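Local coordinates for haloacid delahogenase-like family hydrolase (Xanthomonas campestris pv. campestris, PDB 2PKE), which is probably a magnesium-dependent phosphatase of the haloacid dehalogenase-like family, at residues A[37-41]-A[98-102]; A[41-46]-A[86-92]; A[179-185]-A[199-204]. All coordinates share one frame; numbering follows the deposited sequence.

Contact 1 of 3, residues A[37-41]-A[98-102]; sequences DFEAI and RIVEI
Apolar packing of two helices joins I41 of helix 28-42 to I99 and I102 of helix 93-107. The two segments run almost exactly antiparallel, at 174°, and their axes come within 10.1 Å. No hydrogen bond crosses between them. I41 and I102 reach toward each other tip to tip, CD1 to CD1 at 3.6 Å. In both, CG1 stands anti to the carbonyl carbon and the chain runs on extended, which carries each CD1 methyl toward the opposite helix. The CD1 of I41 also rests on CG1 of I99, at 3.7 Å. I102 CD1 goes further and lies against the opposite backbone, 3.4 Å from F38 N. The same methyl touches D37 CB.

Both helices belong to the helical insertion that follows strand 15-18, in the place of a C1-type cap in haloacid dehalogenase-like proteins. Helix 72-86 covers one flank, with M79 touching both F38 and I99. There the F38 ring offers its edge: CE1 is 4.1 Å from I99 CD1, which lies near the ring plane.

R98 borders the apolar patch. Its chain bends at chi3 (43°) and slides past I41 in the opposite direction. Its NH2 comes to 3.5 Å from I41 CG1, a contact of the guanidinium with aliphatic carbon, while its NE is held in a salt bridge to D95.

Contact 2 of 3, residues A[41-46]-A[86-92]; sequences ILSGYL and LTEARIE
Y45 and T87 mark the closest approach of the two backbones, with CA atoms 6.2 Å apart, where the chain leaving helix 28-42 meets the loop between helices 72-86 and 93-107. That loop is compact. A Schellman motif with E88 as its C-prime residue ends helix 72-86, and a type I' turn runs from T87 to R90. The contact thus joins the C-terminal ends of helices 28-42 and 72-86 and the start of helix 93-107, at one end of the helical cap.

Y45 makes the largest share of it. Its OH accepts a hydrogen bond from E92 N at 2.9 Å, nearly straight at 173°. E92 is the N-cap residue of helix 93-107, so the tyrosine grips the start of that helix. The same OH is also bonded to D95 OD2. I91 lies over one face of the ring, its CB 4.2 Å above the plane and offset toward the rim. The T87 methyl CG2 packs 3.5 Å from Y45 CB. T87 can present this methyl because its OG1 sits between the backbone N and the carbonyl carbon (chi1 68°). There OG1 takes a bond from I91 N, at 3.0 Å, and is also bonded to A83 O.

Leucines add apolar contacts. L46 crosses L86 at about a right angle, and its CD2 lies against L86 O. L42 puts CD2 3.7 Å from T87 CG2. I91 and A89 also pack on A93 of the second subunit. L42 and L86 meet through single methyls, CD1 to CD1, at 3.3 Å, so short for two carbons that the exact closeness is doubtful.

Contact 3 of 3, residues A[179-185]-A[199-204]; sequences AERFVMI and IGGWGI
W202 has CG anti to its carbonyl carbon (chi1 -52°) and its ring turned across (chi2 85°), which brings NE1 back to the turn at E180. NE1 donates to E180 O at 2.8 Å. The oxygen lies close to the indole plane, but the donor stands well above the carbonyl plane.

Beyond this the strands pair in parallel. W202 N binds F182 O, M184 N binds W202 O, and I204 N binds M184 O, the last at 2.8 Å and nearly straight at 173°. The CA of G201 adds a C-H...O contact of 3.2 Å to A179 O. V183, I185, W202 and I204 share one face of the sheet. I185 and I204 lie side by side there, CG1 to CD1 at 3.8 Å. Selenomethionine M184 points to the other face, its side chain about 4 Å from that of the magnesium ligand D19.

The strands are the two arms of a beta-alpha-beta unit of the Rossmann-like core, linked by helix 189-198. Helix 236-250 covers the W202 face, helix 165-175 packs on F182 and M184, and strand 15-18 pairs with strand 182-186.

Overall arrangement
Contacts 1 and 2 both lie in the helical cap and share I41, with centres 11 Å apart. I99 of contact 1 also touches I91 of contact 2. Contact 1 is buried and almost wholly apolar, between the bodies of two helices. Contact 2 lies further out, at the helix ends, and is partly buried. It adds a polar grip through a tyrosine hydroxyl. Contact 3 is buried in the parallel sheet of the core domain, on the opposite side of the chain's centre, about 39 Å from contact 1 and 46 Å from contact 2, centre to centre. Backbone hydrogen bonds dominate it, and it alone comes near the magnesium site.

Contact 1 of 3, residues A[37-41]-A[98-102]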
ATOM      1  N   ASP A  37     -14.170 -21.087   7.037  1.00 21.88           N
ATOM      2  CA  ASP A  37     -14.716 -21.403   5.694  1.00 23.64           C
ATOM      3  C   ASP A  37     -13.697 -22.211   4.907  1.00 20.63           C
ATOM      4  O   ASP A  37     -14.072 -23.178   4.249  1.00 24.33           O
ATOM      5  CB  ASP A  37     -15.102 -20.147   4.905  1.00 23.61           C
ATOM      6  CG  ASP A  37     -16.313 -19.422   5.480  1.00 30.12           C
ATOM      7  OD1 ASP A  37     -17.226 -20.083   6.007  1.00 44.88           O
ATOM      8  OD2 ASP A  37     -16.340 -18.177   5.401  1.00 39.07           O
ATOM      9  N   PHE A  38     -12.417 -21.833   5.002  1.00 20.64           N
ATOM     10  CA  PHE A  38     -11.297 -22.596   4.418  1.00 21.46           C
ATOM     11  C   PHE A  38     -11.323 -24.061   4.876  1.00 24.31           C
ATOM     12  O   PHE A  38     -11.384 -24.970   4.058  1.00 25.97           O
ATOM     13  CB  PHE A  38      -9.978 -21.920   4.802  1.00 25.04           C
ATOM     14  CG  PHE A  38      -8.745 -22.630   4.330  1.00 19.93           C
ATOM     15  CD1 PHE A  38      -8.487 -22.800   2.975  1.00 21.58           C
ATOM     16  CD2 PHE A  38      -7.803 -23.085   5.226  1.00 23.37           C
ATOM     17  CE1 PHE A  38      -7.321 -23.423   2.545  1.00 19.96           C
ATOM     18  CE2 PHE A  38      -6.643 -23.735   4.773  1.00 22.93           C
ATOM     19  CZ  PHE A  38      -6.426 -23.892   3.434  1.00 19.98           C
ATOM     20  N   GLU A  39     -11.332 -24.268   6.187  1.00 24.05           N
ATOM     21  CA  GLU A  39     -11.413 -25.599   6.799  1.00 22.90           C
ATOM     22  C   GLU A  39     -12.655 -26.358   6.328  1.00 20.25           C
ATOM     23  O   GLU A  39     -12.583 -27.546   6.030  1.00 23.35           O
ATOM     24  CB  GLU A  39     -11.371 -25.435   8.335  1.00 26.58           C
ATOM     25  CG  GLU A  39     -11.672 -26.673   9.181  1.00 16.47           C
ATOM     26  N   ALA A  40     -13.783 -25.658   6.211  1.00 23.79           N
ATOM     27  CA  ALA A  40     -15.031 -26.249   5.688  1.00 23.33           C
ATOM     28  C   ALA A  40     -14.847 -26.701   4.247  1.00 24.07           C
ATOM     29  O   ALA A  40     -15.275 -27.785   3.892  1.00 23.52           O
ATOM     30  CB  ALA A  40     -16.191 -25.287   5.807  1.00 23.87           C
ATOM     31  N   ILE A  41     -14.199 -25.906   3.402  1.00 23.86           N
ATOM     32  CA  ILE A  41     -13.859 -26.400   2.028  1.00 22.61           C
ATOM     33  C   ILE A  41     -12.981 -27.670   2.062  1.00 23.96           C
ATOM     34  O   ILE A  41     -13.273 -28.702   1.390  1.00 21.32           O
ATOM     35  CB  ILE A  41     -13.147 -25.326   1.173  1.00 20.04           C
ATOM     36  CG1 ILE A  41     -14.080 -24.151   0.932  1.00 21.21           C
ATOM     37  CG2 ILE A  41     -12.727 -25.917  -0.152  1.00 19.52           C
ATOM     38  CD1 ILE A  41     -13.386 -22.928   0.586  1.00 20.13           C
ATOM     39  N   ARG A  98     -13.990 -21.222  -4.619  1.00 21.28           N
ATOM     40  CA  ARG A  98     -14.542 -20.943  -3.286  1.00 21.66           C
ATOM     41  C   ARG A  98     -13.537 -20.324  -2.314  1.00 20.24           C
ATOM     42  O   ARG A  98     -13.883 -19.488  -1.504  1.00 25.19           O
ATOM     43  CB  ARG A  98     -15.188 -22.215  -2.694  1.00 21.58           C
ATOM     44  CG  ARG A  98     -16.585 -22.402  -3.166  1.00 22.95           C
ATOM     45  CD  ARG A  98     -17.064 -23.808  -3.149  1.00 30.82           C
ATOM     46  NE  ARG A  98     -16.731 -24.593  -1.963  1.00 39.67           N
ATOM     47  CZ  ARG A  98     -17.553 -24.870  -0.952  1.00 47.91           C
ATOM     48  NH1 ARG A  98     -18.778 -24.367  -0.895  1.00 61.33           N
ATOM     49  NH2 ARG A  98     -17.135 -25.654   0.034  1.00 54.59           N
ATOM     50  N   ILE A  99     -12.281 -20.711  -2.407  1.00 21.22           N
ATOM     51  CA  ILE A  99     -11.231 -20.065  -1.625  1.00 19.59           C
ATOM     52  C   ILE A  99     -11.039 -18.622  -2.112  1.00 23.02           C
ATOM     53  O   ILE A  99     -10.923 -17.697  -1.290  1.00 20.12           O
ATOM     54  CB  ILE A  99      -9.935 -20.824  -1.714  1.00 15.04           C
ATOM     55  CG1 ILE A  99     -10.082 -22.189  -1.004  1.00 20.50           C
ATOM     56  CG2 ILE A  99      -8.773 -20.008  -1.110  1.00 17.59           C
ATOM     57  CD1 ILE A  99      -8.915 -23.079  -1.187  1.00 23.97           C
ATOM     58  N   VAL A 100     -11.009 -18.401  -3.427  1.00 22.29           N
ATOM     59  CA  VAL A 100     -10.900 -17.021  -3.919  1.00 21.87           C
ATOM     60  C   VAL A 100     -12.055 -16.171  -3.362  1.00 23.72           C
ATOM     61  O   VAL A 100     -11.841 -15.024  -2.998  1.00 23.94           O
ATOM     62  CB  VAL A 100     -10.869 -16.923  -5.461  1.00 21.07           C
ATOM     63  CG1 VAL A 100     -10.985 -15.423  -5.927  1.00 24.03           C
ATOM     64  CG2 VAL A 100      -9.618 -17.645  -6.023  1.00 22.62           C
ATOM     65  N   GLU A 101     -13.265 -16.717  -3.301  1.00 25.26           N
ATOM     66  CA  GLU A 101     -14.427 -15.983  -2.756  1.00 25.18           C
ATOM     67  C   GLU A 101     -14.279 -15.653  -1.294  1.00 24.47           C
ATOM     68  O   GLU A 101     -14.656 -14.569  -0.881  1.00 25.25           O
ATOM     69  CB  GLU A 101     -15.736 -16.725  -2.946  1.00 28.74           C
ATOM     70  CG  GLU A 101     -16.097 -16.965  -4.401  1.00 36.67           C
ATOM     71  CD  GLU A 101     -16.509 -15.704  -5.153  1.00 50.05           C
ATOM     72  OE1 GLU A 101     -16.605 -14.616  -4.532  1.00 50.76           O
ATOM     73  OE2 GLU A 101     -16.748 -15.826  -6.380  1.00 57.54           O
ATOM     74  N   ILE A 102     -13.729 -16.566  -0.506  1.00 22.32           N
ATOM     75  CA  ILE A 102     -13.391 -16.247   0.874  1.00 24.34           C
ATOM     76  C   ILE A 102     -12.555 -14.979   0.914  1.00 25.10           C
ATOM     77  O   ILE A 102     -12.766 -14.077   1.715  1.00 23.61           O
ATOM     78  CB  ILE A 102     -12.574 -17.364   1.565  1.00 22.40           C
ATOM     79  CG1 ILE A 102     -13.372 -18.659   1.646  1.00 21.94           C
ATOM     80  CG2 ILE A 102     -12.211 -16.925   3.000  1.00 22.60           C
ATOM     81  CD1 ILE A 102     -12.584 -19.790   2.266  1.00 28.26           C
TER

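Contact 2 of 3, residues A[41-46]-A[86-92]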
ATOM      1  N   ILE A  41     -14.199 -25.906   3.402  1.00 23.86           N
ATOM      2  CA  ILE A  41     -13.859 -26.400   2.028  1.00 22.61           C
ATOM      3  C   ILE A  41     -12.981 -27.670   2.062  1.00 23.96           C
ATOM      4  O   ILE A  41     -13.273 -28.702   1.390  1.00 21.32           O
ATOM      5  CB  ILE A  41     -13.147 -25.326   1.173  1.00 20.04           C
ATOM      6  CG1 ILE A  41     -14.080 -24.151   0.932  1.00 21.21           C
ATOM      7  CG2 ILE A  41     -12.727 -25.917  -0.152  1.00 19.52           C
ATOM      8  CD1 ILE A  41     -13.386 -22.928   0.586  1.00 20.13           C
ATOM      9  N   LEU A  42     -11.907 -27.607   2.846  1.00 24.79           N
ATOM     10  CA  LEU A  42     -10.992 -28.753   2.975  1.00 25.34           C
ATOM     11  C   LEU A  42     -11.687 -30.001   3.535  1.00 28.35           C
ATOM     12  O   LEU A  42     -11.343 -31.141   3.170  1.00 22.71           O
ATOM     13  CB  LEU A  42      -9.780 -28.388   3.847  1.00 25.85           C
ATOM     14  CG  LEU A  42      -8.699 -27.468   3.242  1.00 23.49           C
ATOM     15  CD1 LEU A  42      -7.644 -27.245   4.266  1.00 23.03           C
ATOM     16  CD2 LEU A  42      -8.081 -28.080   1.986  1.00 25.48           C
ATOM     17  N   SER A  43     -12.680 -29.808   4.401  1.00 29.19           N
ATOM     18  CA  SER A  43     -13.291 -30.959   5.081  1.00 29.60           C
ATOM     19  C   SER A  43     -13.796 -32.018   4.100  1.00 30.18           C
ATOM     20  O   SER A  43     -13.873 -33.184   4.459  1.00 32.09           O
ATOM     21  CB  SER A  43     -14.415 -30.523   6.037  1.00 30.94           C
ATOM     22  OG  SER A  43     -15.530 -30.011   5.322  1.00 23.60           O
ATOM     23  N   GLY A  44     -14.107 -31.619   2.862  1.00 32.01           N
ATOM     24  CA  GLY A  44     -14.526 -32.549   1.814  1.00 32.32           C
ATOM     25  C   GLY A  44     -13.406 -33.370   1.174  1.00 33.42           C
ATOM     26  O   GLY A  44     -13.651 -34.211   0.276  1.00 30.95           O
ATOM     27  N   TYR A  45     -12.178 -33.112   1.624  1.00 31.65           N
ATOM     28  CA  TYR A  45     -10.998 -33.803   1.133  1.00 30.86           C
ATOM     29  C   TYR A  45     -10.277 -34.568   2.240  1.00 31.80           C
ATOM     30  O   TYR A  45      -9.665 -35.581   1.972  1.00 33.08           O
ATOM     31  CB  TYR A  45     -10.062 -32.778   0.474  1.00 29.18           C
ATOM     32  CG  TYR A  45     -10.689 -32.146  -0.751  1.00 24.62           C
ATOM     33  CD1 TYR A  45     -10.533 -32.714  -2.003  1.00 18.61           C
ATOM     34  CD2 TYR A  45     -11.440 -30.984  -0.652  1.00 19.35           C
ATOM     35  CE1 TYR A  45     -11.131 -32.157  -3.126  1.00 17.70           C
ATOM     36  CE2 TYR A  45     -12.040 -30.414  -1.771  1.00 16.06           C
ATOM     37  CZ  TYR A  45     -11.877 -31.010  -3.000  1.00 25.08           C
ATOM     38  OH  TYR A  45     -12.442 -30.467  -4.127  1.00 20.80           O
ATOM     39  N   LEU A  46     -10.364 -34.085   3.478  1.00 33.02           N
ATOM     40  CA  LEU A  46      -9.514 -34.541   4.570  1.00 34.78           C
ATOM     41  C   LEU A  46     -10.336 -34.790   5.836  1.00 36.71           C
ATOM     42  O   LEU A  46     -11.306 -34.074   6.093  1.00 37.65           O
ATOM     43  CB  LEU A  46      -8.456 -33.482   4.878  1.00 35.43           C
ATOM     44  CG  LEU A  46      -7.646 -32.918   3.705  1.00 36.27           C
ATOM     45  CD1 LEU A  46      -6.872 -31.698   4.109  1.00 27.71           C
ATOM     46  CD2 LEU A  46      -6.721 -33.975   3.150  1.00 38.73           C
ATOM     47  N   LEU A  86      -2.297 -29.762   0.863  1.00 20.07           N
ATOM     48  CA  LEU A  86      -3.018 -30.598   1.799  1.00 20.24           C
ATOM     49  C   LEU A  86      -3.791 -31.711   1.103  1.00 20.76           C
ATOM     50  O   LEU A  86      -3.831 -32.827   1.618  1.00 22.52           O
ATOM     51  CB  LEU A  86      -3.981 -29.779   2.654  1.00 21.13           C
ATOM     52  CG  LEU A  86      -3.368 -28.965   3.777  1.00 18.02           C
ATOM     53  CD1 LEU A  86      -4.396 -27.948   4.359  1.00 20.14           C
ATOM     54  CD2 LEU A  86      -2.828 -29.889   4.836  1.00 24.26           C
ATOM     55  N   THR A  87      -4.415 -31.398  -0.041  1.00 20.87           N
ATOM     56  CA  THR A  87      -5.235 -32.365  -0.773  1.00 21.75           C
ATOM     57  C   THR A  87      -4.457 -33.097  -1.870  1.00 20.65           C
ATOM     58  O   THR A  87      -5.063 -33.828  -2.669  1.00 19.69           O
ATOM     59  CB  THR A  87      -6.449 -31.699  -1.412  1.00 22.01           C
ATOM     60  OG1 THR A  87      -6.011 -30.833  -2.467  1.00 20.81           O
ATOM     61  CG2 THR A  87      -7.253 -30.877  -0.362  1.00 23.38           C
ATOM     62  N   GLU A  88      -3.126 -32.942  -1.865  1.00 21.66           N
ATOM     63  CA  GLU A  88      -2.224 -33.560  -2.856  1.00 21.08           C
ATOM     64  C   GLU A  88      -2.741 -33.262  -4.263  1.00 20.01           C
ATOM     65  O   GLU A  88      -2.917 -34.174  -5.069  1.00 20.52           O
ATOM     66  CB  GLU A  88      -2.075 -35.083  -2.643  1.00 21.30           C
ATOM     67  CG  GLU A  88      -1.511 -35.544  -1.263  1.00 26.55           C
ATOM     68  CD  GLU A  88      -0.079 -35.059  -0.985  1.00 34.16           C
ATOM     69  OE1 GLU A  88       0.616 -34.644  -1.943  1.00 34.75           O
ATOM     70  OE2 GLU A  88       0.356 -35.090   0.194  1.00 27.74           O
ATOM     71  N   ALA A  89      -3.023 -31.990  -4.523  1.00 18.75           N
ATOM     72  CA  ALA A  89      -3.570 -31.528  -5.811  1.00 17.08           C
ATOM     73  C   ALA A  89      -4.888 -32.206  -6.232  1.00 17.90           C
ATOM     74  O   ALA A  89      -5.244 -32.205  -7.413  1.00 17.26           O
ATOM     75  CB  ALA A  89      -2.492 -31.630  -6.934  1.00 16.05           C
ATOM     76  N   ARG A  90      -5.624 -32.770  -5.268  1.00 22.61           N
ATOM     77  CA  ARG A  90      -6.965 -33.337  -5.559  1.00 21.00           C
ATOM     78  C   ARG A  90      -8.035 -32.261  -5.589  1.00 21.00           C
ATOM     79  O   ARG A  90      -9.100 -32.452  -6.206  1.00 21.41           O
ATOM     80  CB  ARG A  90      -7.389 -34.388  -4.540  1.00 21.62           C
ATOM     81  CG  ARG A  90      -7.066 -35.794  -4.924  1.00 24.78           C
ATOM     82  CD  ARG A  90      -5.585 -36.058  -4.995  1.00 25.08           C
ATOM     83  NE  ARG A  90      -5.320 -37.493  -5.161  1.00 29.40           N
ATOM     84  CZ  ARG A  90      -4.115 -38.033  -5.309  1.00 21.77           C
ATOM     85  NH1 ARG A  90      -3.024 -37.272  -5.311  1.00 24.26           N
ATOM     86  NH2 ARG A  90      -4.003 -39.341  -5.453  1.00 18.33           N
ATOM     87  N   ILE A  91      -7.766 -31.131  -4.932  1.00 19.83           N
ATOM     88  CA  ILE A  91      -8.789 -30.133  -4.788  1.00 17.61           C
ATOM     89  C   ILE A  91      -9.345 -29.712  -6.137  1.00 17.68           C
ATOM     90  O   ILE A  91      -8.586 -29.463  -7.076  1.00 18.82           O
ATOM     91  CB  ILE A  91      -8.311 -28.915  -3.998  1.00 16.75           C
ATOM     92  CG1 ILE A  91      -9.549 -28.074  -3.608  1.00 19.27           C
ATOM     93  CG2 ILE A  91      -7.249 -28.096  -4.803  1.00 15.51           C
ATOM     94  CD1 ILE A  91      -9.363 -27.081  -2.465  1.00 18.20           C
ATOM     95  N   GLU A  92     -10.677 -29.676  -6.240  1.00 16.56           N
ATOM     96  CA  GLU A  92     -11.351 -29.188  -7.441  1.00 18.12           C
ATOM     97  C   GLU A  92     -11.182 -27.679  -7.719  1.00 16.76           C
ATOM     98  O   GLU A  92     -11.186 -26.894  -6.805  1.00 17.39           O
ATOM     99  CB  GLU A  92     -12.838 -29.505  -7.334  1.00 19.20           C
ATOM    100  CG  GLU A  92     -13.144 -30.992  -7.491  1.00 15.92           C
ATOM    101  CD  GLU A  92     -12.757 -31.532  -8.835  1.00 23.23           C
ATOM    102  OE1 GLU A  92     -12.474 -30.735  -9.758  1.00 35.87           O
ATOM    103  OE2 GLU A  92     -12.730 -32.764  -8.959  1.00 28.32           O
TER

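Contact 3 of 3, residues A[179-185]-A[199-204]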
ATOM      1  N   ALA A 179      10.307  10.551  20.175  1.00 23.63           N
ATOM      2  CA  ALA A 179       9.439   9.467  20.594  1.00 22.63           C
ATOM      3  C   ALA A 179       8.856   9.658  21.979  1.00 19.93           C
ATOM      4  O   ALA A 179       7.752   9.181  22.228  1.00 20.44           O
ATOM      5  CB  ALA A 179      10.159   8.122  20.477  1.00 21.07           C
ATOM      6  N   GLU A 180       9.538  10.365  22.879  1.00 18.67           N
ATOM      7  CA  GLU A 180       8.977  10.589  24.229  1.00 17.06           C
ATOM      8  C   GLU A 180       7.713  11.470  24.270  1.00 17.87           C
ATOM      9  O   GLU A 180       7.094  11.616  25.335  1.00 20.70           O
ATOM     10  CB  GLU A 180       9.997  11.140  25.221  1.00 19.52           C
ATOM     11  CG  GLU A 180      10.474  12.611  24.919  1.00 22.20           C
ATOM     12  CD  GLU A 180      11.683  12.680  24.028  1.00 27.05           C
ATOM     13  OE1 GLU A 180      12.083  11.628  23.456  1.00 38.63           O
ATOM     14  OE2 GLU A 180      12.224  13.798  23.874  1.00 38.19           O
ATOM     15  N   ARG A 181       7.359  12.061  23.134  1.00 19.00           N
ATOM     16  CA  ARG A 181       6.142  12.821  22.989  1.00 20.55           C
ATOM     17  C   ARG A 181       5.074  12.089  22.171  1.00 20.28           C
ATOM     18  O   ARG A 181       4.104  12.702  21.755  1.00 18.28           O
ATOM     19  CB  ARG A 181       6.454  14.181  22.371  1.00 18.13           C
ATOM     20  CG  ARG A 181       7.486  14.942  23.144  1.00 19.02           C
ATOM     21  CD  ARG A 181       7.568  16.407  22.744  1.00 26.16           C
ATOM     22  NE  ARG A 181       8.805  16.973  23.281  1.00 31.33           N
ATOM     23  CZ  ARG A 181       9.542  17.920  22.714  1.00 38.54           C
ATOM     24  NH1 ARG A 181       9.200  18.473  21.563  1.00 39.55           N
ATOM     25  NH2 ARG A 181      10.659  18.317  23.311  1.00 45.70           N
ATOM     26  N   PHE A 182       5.204  10.758  22.027  1.00 17.72           N
ATOM     27  CA  PHE A 182       4.284   9.957  21.277  1.00 19.65           C
ATOM     28  C   PHE A 182       3.806   8.776  22.092  1.00 18.43           C
ATOM     29  O   PHE A 182       4.608   8.119  22.760  1.00 17.46           O
ATOM     30  CB  PHE A 182       4.963   9.533  19.973  1.00 19.35           C
ATOM     31  CG  PHE A 182       4.217   8.539  19.182  1.00 19.83           C
ATOM     32  CD1 PHE A 182       3.064   8.863  18.488  1.00 18.99           C
ATOM     33  CD2 PHE A 182       4.687   7.256  19.109  1.00 15.97           C
ATOM     34  CE1 PHE A 182       2.414   7.904  17.729  1.00 18.29           C
ATOM     35  CE2 PHE A 182       4.055   6.304  18.353  1.00 22.23           C
ATOM     36  CZ  PHE A 182       2.920   6.644  17.633  1.00 18.32           C
ATOM     37  N   VAL A 183       2.489   8.563  22.066  1.00 19.47           N
ATOM     38  CA  VAL A 183       1.854   7.378  22.623  1.00 21.83           C
ATOM     39  C   VAL A 183       1.235   6.611  21.464  1.00 19.44           C
ATOM     40  O   VAL A 183       0.571   7.180  20.624  1.00 23.28           O
ATOM     41  CB  VAL A 183       0.732   7.719  23.666  1.00 24.36           C
ATOM     42  CG1 VAL A 183       0.202   6.457  24.299  1.00 22.44           C
ATOM     43  CG2 VAL A 183       1.257   8.649  24.781  1.00 30.03           C
HETATM   44  N   MSE A 184       1.410   5.299  21.465  1.00 18.35           N
HETATM   45  CA  MSE A 184       0.761   4.429  20.481  1.00 21.07           C
HETATM   46  C   MSE A 184      -0.266   3.527  21.172  1.00 19.79           C
HETATM   47  O   MSE A 184       0.071   2.911  22.208  1.00 20.01           O
HETATM   48  CB  MSE A 184       1.804   3.580  19.766  1.00 20.53           C
HETATM   49  CG  MSE A 184       1.174   2.582  18.774  1.00 20.51           C
HETATM   50 SE   MSE A 184       0.434   3.325  17.141  0.75 16.86          SE
HETATM   51  CE  MSE A 184      -0.060   1.552  16.551  1.00 11.69           C
ATOM     52  N   ILE A 185      -1.484   3.450  20.587  1.00 18.15           N
ATOM     53  CA  ILE A 185      -2.579   2.617  21.123  1.00 17.74           C
ATOM     54  C   ILE A 185      -2.821   1.449  20.191  1.00 19.86           C
ATOM     55  O   ILE A 185      -3.036   1.640  18.998  1.00 17.36           O
ATOM     56  CB  ILE A 185      -3.890   3.392  21.321  1.00 19.19           C
ATOM     57  CG1 ILE A 185      -3.696   4.613  22.233  1.00 17.92           C
ATOM     58  CG2 ILE A 185      -4.990   2.454  21.883  1.00 18.71           C
ATOM     59  CD1 ILE A 185      -4.945   5.406  22.481  1.00 21.40           C
ATOM     60  N   ILE A 199      11.870   2.485  20.923  1.00 18.28           N
ATOM     61  CA  ILE A 199      12.450   3.753  20.444  1.00 18.30           C
ATOM     62  C   ILE A 199      12.285   4.920  21.416  1.00 19.50           C
ATOM     63  O   ILE A 199      12.740   6.026  21.143  1.00 19.53           O
ATOM     64  CB  ILE A 199      11.929   4.165  19.058  1.00 20.95           C
ATOM     65  CG1 ILE A 199      10.435   4.522  19.103  1.00 20.03           C
ATOM     66  CG2 ILE A 199      12.258   3.071  17.978  1.00 19.86           C
ATOM     67  CD1 ILE A 199       9.985   5.245  17.810  1.00 19.28           C
ATOM     68  N   GLY A 200      11.688   4.644  22.572  1.00 20.67           N
ATOM     69  CA  GLY A 200      11.565   5.609  23.654  1.00 20.75           C
ATOM     70  C   GLY A 200      10.173   6.207  23.818  1.00 18.77           C
ATOM     71  O   GLY A 200      10.009   7.190  24.525  1.00 19.20           O
ATOM     72  N   GLY A 201       9.181   5.600  23.179  1.00 17.77           N
ATOM     73  CA  GLY A 201       7.791   6.109  23.239  1.00 15.88           C
ATOM     74  C   GLY A 201       7.000   5.472  24.357  1.00 19.19           C
ATOM     75  O   GLY A 201       7.543   4.797  25.242  1.00 18.59           O
ATOM     76  N   TRP A 202       5.711   5.710  24.305  1.00 18.13           N
ATOM     77  CA  TRP A 202       4.781   5.266  25.293  1.00 17.84           C
ATOM     78  C   TRP A 202       3.729   4.446  24.606  1.00 18.97           C
ATOM     79  O   TRP A 202       3.517   4.557  23.422  1.00 23.07           O
ATOM     80  CB  TRP A 202       4.105   6.446  25.982  1.00 18.04           C
ATOM     81  CG  TRP A 202       5.080   7.458  26.525  1.00 21.62           C
ATOM     82  CD1 TRP A 202       5.647   8.473  25.848  1.00 19.58           C
ATOM     83  CD2 TRP A 202       5.572   7.538  27.859  1.00 16.83           C
ATOM     84  NE1 TRP A 202       6.472   9.193  26.665  1.00 23.30           N
ATOM     85  CE2 TRP A 202       6.441   8.652  27.913  1.00 21.27           C
ATOM     86  CE3 TRP A 202       5.365   6.787  29.020  1.00 25.81           C
ATOM     87  CZ2 TRP A 202       7.140   9.003  29.063  1.00 24.99           C
ATOM     88  CZ3 TRP A 202       6.063   7.149  30.177  1.00 24.75           C
ATOM     89  CH2 TRP A 202       6.921   8.260  30.190  1.00 24.05           C
ATOM     90  N   GLY A 203       3.082   3.590  25.382  1.00 20.87           N
ATOM     91  CA  GLY A 203       2.184   2.600  24.858  1.00 19.58           C
ATOM     92  C   GLY A 203       0.918   2.479  25.663  1.00 17.78           C
ATOM     93  O   GLY A 203       0.929   2.551  26.888  1.00 20.72           O
ATOM     94  N   ILE A 204      -0.173   2.262  24.962  1.00 19.51           N
ATOM     95  CA  ILE A 204      -1.413   1.775  25.554  1.00 19.59           C
ATOM     96  C   ILE A 204      -1.806   0.450  24.854  1.00 20.02           C
ATOM     97  O   ILE A 204      -1.973   0.394  23.627  1.00 18.20           O
ATOM     98  CB  ILE A 204      -2.525   2.782  25.435  1.00 18.57           C
ATOM     99  CG1 ILE A 204      -2.200   4.018  26.304  1.00 22.21           C
ATOM    100  CG2 ILE A 204      -3.886   2.161  25.804  1.00 15.80           C
ATOM    101  CD1 ILE A 204      -3.113   5.224  25.969  1.00 17.34           C
TER